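Local coordinates for protein ecdysteroid-phosphate phosphatase (Bombyx mori, PDB 3C7T) that removes the phosphate from inactive ecdysteroid 22-phosphates, ecdysone 22-phosphate above all, to release the active ecdysteroids, and also acts as a protein tyrosine phosphatase, at residues R92-A97 with V110-E115. Sequence-based numbering, arbitrary orientation.
With WO4 (tungstate(VI)ion), chain E.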
ATOM      1  N   ARG A  92     -16.191   0.627  -5.312  1.00 18.19           N
ATOM      2  CA  ARG A  92     -14.725   0.541  -5.522  1.00 18.66           C
ATOM      3  C   ARG A  92     -14.213   1.544  -6.565  1.00 18.77           C
ATOM      4  O   ARG A  92     -13.089   2.061  -6.461  1.00 19.15           O
ATOM      5  CB  ARG A  92     -14.329  -0.894  -5.892  1.00 18.89           C
ATOM      6  CG  ARG A  92     -15.008  -1.409  -7.159  1.00 17.64           C
ATOM      7  CD  ARG A  92     -14.694  -2.883  -7.355  1.00 16.52           C
ATOM      8  NE  ARG A  92     -15.378  -3.571  -8.453  1.00 19.73           N
ATOM      9  CZ  ARG A  92     -16.610  -4.102  -8.392  1.00 19.59           C
ATOM     10  NH1 ARG A  92     -17.384  -3.961  -7.304  1.00 19.81           N
ATOM     11  NH2 ARG A  92     -17.092  -4.746  -9.453  1.00 19.04           N
ATOM     12  N   CYS A  93     -15.039   1.823  -7.562  1.00 18.73           N
ATOM     13  CA  CYS A  93     -14.658   2.748  -8.636  1.00 18.89           C
ATOM     14  C   CYS A  93     -14.753   4.204  -8.173  1.00 19.14           C
ATOM     15  O   CYS A  93     -13.858   5.025  -8.442  1.00 18.40           O
ATOM     16  CB  CYS A  93     -15.493   2.502  -9.895  1.00 19.00           C
ATOM     17  SG  CYS A  93     -15.452   0.776 -10.447  1.00 22.40           S
ATOM     18  N   VAL A  94     -15.842   4.538  -7.487  1.00 19.43           N
ATOM     19  CA  VAL A  94     -15.970   5.891  -6.923  1.00 19.96           C
ATOM     20  C   VAL A  94     -14.859   6.170  -5.887  1.00 19.63           C
ATOM     21  O   VAL A  94     -14.267   7.260  -5.861  1.00 19.18           O
ATOM     22  CB  VAL A  94     -17.363   6.139  -6.313  1.00 19.94           C
ATOM     23  CG1 VAL A  94     -17.473   7.606  -5.879  1.00 21.49           C
ATOM     24  CG2 VAL A  94     -18.460   5.819  -7.356  1.00 19.16           C
ATOM     25  N   GLU A  95     -14.535   5.184  -5.060  1.00 18.96           N
ATOM     26  CA  GLU A  95     -13.430   5.381  -4.129  1.00 19.53           C
ATOM     27  C   GLU A  95     -12.097   5.492  -4.838  1.00 18.84           C
ATOM     28  O   GLU A  95     -11.260   6.276  -4.413  1.00 19.24           O
ATOM     29  CB  GLU A  95     -13.388   4.284  -3.072  1.00 19.92           C
ATOM     30  CG  GLU A  95     -14.597   4.290  -2.128  1.00 21.78           C
ATOM     31  CD  GLU A  95     -14.456   3.241  -1.011  1.00 27.85           C
ATOM     32  OE1 GLU A  95     -14.052   2.093  -1.306  1.00 29.83           O
ATOM     33  OE2 GLU A  95     -14.762   3.554   0.160  1.00 32.71           O
ATOM     34  N   THR A  96     -11.905   4.755  -5.932  1.00 17.75           N
ATOM     35  CA  THR A  96     -10.667   4.896  -6.693  1.00 17.47           C
ATOM     36  C   THR A  96     -10.578   6.327  -7.241  1.00 17.49           C
ATOM     37  O   THR A  96      -9.509   6.956  -7.231  1.00 17.00           O
ATOM     38  CB  THR A  96     -10.572   3.858  -7.791  1.00 18.23           C
ATOM     39  OG1 THR A  96     -10.655   2.563  -7.180  1.00 14.77           O
ATOM     40  CG2 THR A  96      -9.208   3.989  -8.584  1.00 19.15           C
ATOM     41  N   ALA A  97     -11.713   6.831  -7.704  1.00 17.88           N
ATOM     42  CA  ALA A  97     -11.762   8.189  -8.260  1.00 17.43           C
ATOM     43  C   ALA A  97     -11.348   9.207  -7.203  1.00 18.52           C
ATOM     44  O   ALA A  97     -10.575  10.137  -7.497  1.00 18.14           O
ATOM     45  CB  ALA A  97     -13.179   8.478  -8.801  1.00 17.54           C
ATOM     46  N   VAL A 110     -13.309  19.914  -9.100  1.00 27.68           N
ATOM     47  CA  VAL A 110     -13.212  18.727  -9.964  1.00 27.40           C
ATOM     48  C   VAL A 110     -13.955  17.580  -9.294  1.00 27.25           C
ATOM     49  O   VAL A 110     -13.460  16.979  -8.340  1.00 27.25           O
ATOM     50  CB  VAL A 110     -11.748  18.332 -10.289  1.00 27.05           C
ATOM     51  CG1 VAL A 110     -11.710  17.110 -11.224  1.00 27.83           C
ATOM     52  CG2 VAL A 110     -10.986  19.517 -10.908  1.00 28.11           C
ATOM     53  N   LYS A 111     -15.154  17.308  -9.807  1.00 26.93           N
ATOM     54  CA  LYS A 111     -16.107  16.424  -9.159  1.00 26.74           C
ATOM     55  C   LYS A 111     -16.154  15.077  -9.851  1.00 26.01           C
ATOM     56  O   LYS A 111     -15.900  14.974 -11.058  1.00 26.75           O
ATOM     57  CB  LYS A 111     -17.511  17.040  -9.212  1.00 27.15           C
ATOM     58  CG  LYS A 111     -17.660  18.403  -8.547  1.00 30.04           C
ATOM     59  CD  LYS A 111     -17.794  18.275  -7.041  1.00 32.14           C
ATOM     60  CE  LYS A 111     -18.193  19.590  -6.424  1.00 34.85           C
ATOM     61  NZ  LYS A 111     -17.837  19.600  -4.976  1.00 37.36           N
ATOM     62  N   ILE A 112     -16.492  14.048  -9.083  1.00 24.34           N
ATOM     63  CA  ILE A 112     -16.663  12.711  -9.636  1.00 23.34           C
ATOM     64  C   ILE A 112     -18.070  12.561 -10.213  1.00 23.09           C
ATOM     65  O   ILE A 112     -19.068  12.685  -9.485  1.00 23.26           O
ATOM     66  CB  ILE A 112     -16.445  11.623  -8.568  1.00 22.92           C
ATOM     67  CG1 ILE A 112     -15.046  11.750  -7.953  1.00 23.14           C
ATOM     68  CG2 ILE A 112     -16.618  10.217  -9.190  1.00 22.35           C
ATOM     69  CD1 ILE A 112     -14.903  11.046  -6.644  1.00 21.73           C
ATOM     70  N   LYS A 113     -18.136  12.294 -11.516  1.00 22.67           N
ATOM     71  CA  LYS A 113     -19.397  12.105 -12.215  1.00 22.93           C
ATOM     72  C   LYS A 113     -19.700  10.614 -12.301  1.00 23.11           C
ATOM     73  O   LYS A 113     -19.030   9.887 -13.037  1.00 22.62           O
ATOM     74  CB  LYS A 113     -19.309  12.707 -13.619  1.00 22.85           C
ATOM     75  CG  LYS A 113     -19.046  14.229 -13.632  1.00 23.62           C
ATOM     76  CD  LYS A 113     -19.024  14.785 -15.050  1.00 27.61           C
ATOM     77  CE  LYS A 113     -18.009  15.922 -15.203  1.00 30.81           C
ATOM     78  NZ  LYS A 113     -18.087  16.921 -14.095  1.00 30.86           N
ATOM     79  N   VAL A 114     -20.714  10.172 -11.560  1.00 23.19           N
ATOM     80  CA  VAL A 114     -21.035   8.747 -11.458  1.00 23.40           C
ATOM     81  C   VAL A 114     -21.881   8.386 -12.674  1.00 24.08           C
ATOM     82  O   VAL A 114     -22.993   8.910 -12.863  1.00 23.53           O
ATOM     83  CB  VAL A 114     -21.736   8.415 -10.114  1.00 23.70           C
ATOM     84  CG1 VAL A 114     -22.322   6.991 -10.113  1.00 22.94           C
ATOM     85  CG2 VAL A 114     -20.761   8.602  -8.954  1.00 23.80           C
ATOM     86  N   GLU A 115     -21.317   7.518 -13.507  1.00 23.65           N
ATOM     87  CA  GLU A 115     -21.865   7.191 -14.811  1.00 24.40           C
ATOM     88  C   GLU A 115     -22.157   5.693 -14.891  1.00 24.91           C
ATOM     89  O   GLU A 115     -21.234   4.884 -15.012  1.00 25.18           O
ATOM     90  CB  GLU A 115     -20.858   7.584 -15.889  1.00 24.18           C
ATOM     91  CG  GLU A 115     -21.320   7.263 -17.299  1.00 24.42           C
ATOM     92  CD  GLU A 115     -22.751   7.729 -17.545  1.00 28.16           C
ATOM     93  OE1 GLU A 115     -22.997   8.962 -17.482  1.00 28.37           O
ATOM     94  OE2 GLU A 115     -23.616   6.860 -17.782  1.00 28.29           O
TER
HETATM   95  W   WO4 E   1     -13.138  -5.509 -11.388  1.00 20.56           W
HETATM   96  O1  WO4 E   1     -11.949  -4.804 -12.739  1.00 20.07           O
HETATM   97  O2  WO4 E   1     -13.930  -6.990 -12.451  1.00 18.66           O
HETATM   98  O3  WO4 E   1     -12.425  -6.499  -9.822  1.00 13.35           O
HETATM   99  O4  WO4 E   1     -14.721  -4.435 -10.941  1.00 18.26           O
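V94 and A97 meet I112 and V114 where helix segment 92-97 runs nearly antiparallel to strand 112-114, their axes 9.5 Å apart at closest and 165° between directions. The interface is small, and its side chains meet through carbon alone; I112 CD1 also lies 3.9 Å from V94 O. The methyl of A97 points at the strand and is met by the I112 side chain, A97 CB lying 3.8 Å from I112 CD1, with CG1 and CG2 of I112 scarcely farther off. One turn earlier on the helix, V94 and V114 cross at about a right angle and touch through V94 CG2 and V114 CG2, 3.9 Å apart; V94 CG2, anti to the carbonyl carbon, is the branch that reaches V114.

R92, two residues before V94, does not touch the strand and reaches instead to the tungstate. Its chain, extended from CG to NE, carries the guanidinium out to the anion, where O4 lies at the edge, in plane, and accepts two hydrogen bonds, from R92 NE (2.7 Å) and R92 NH2 (2.8 Å). R11, R15, H192, A193 and K224 also bind the anion, which probably marks the phosphate site, beside H12, the residue that forms the phosphohistidine intermediate. R92 O accepts both T96 N and T96 OG1, the latter at 2.6 Å, and T96 OG1 is also hydrogen-bonded to G13 N.

The contact packs the helix of a beta-alpha-beta crossover on its second strand: strand 84-87 leads into helix 91-104, which returns to strand 112-114, parallel to 84-87 at one edge of the histidine phosphatase sheet, while helix 62-77 meets E95 and T96.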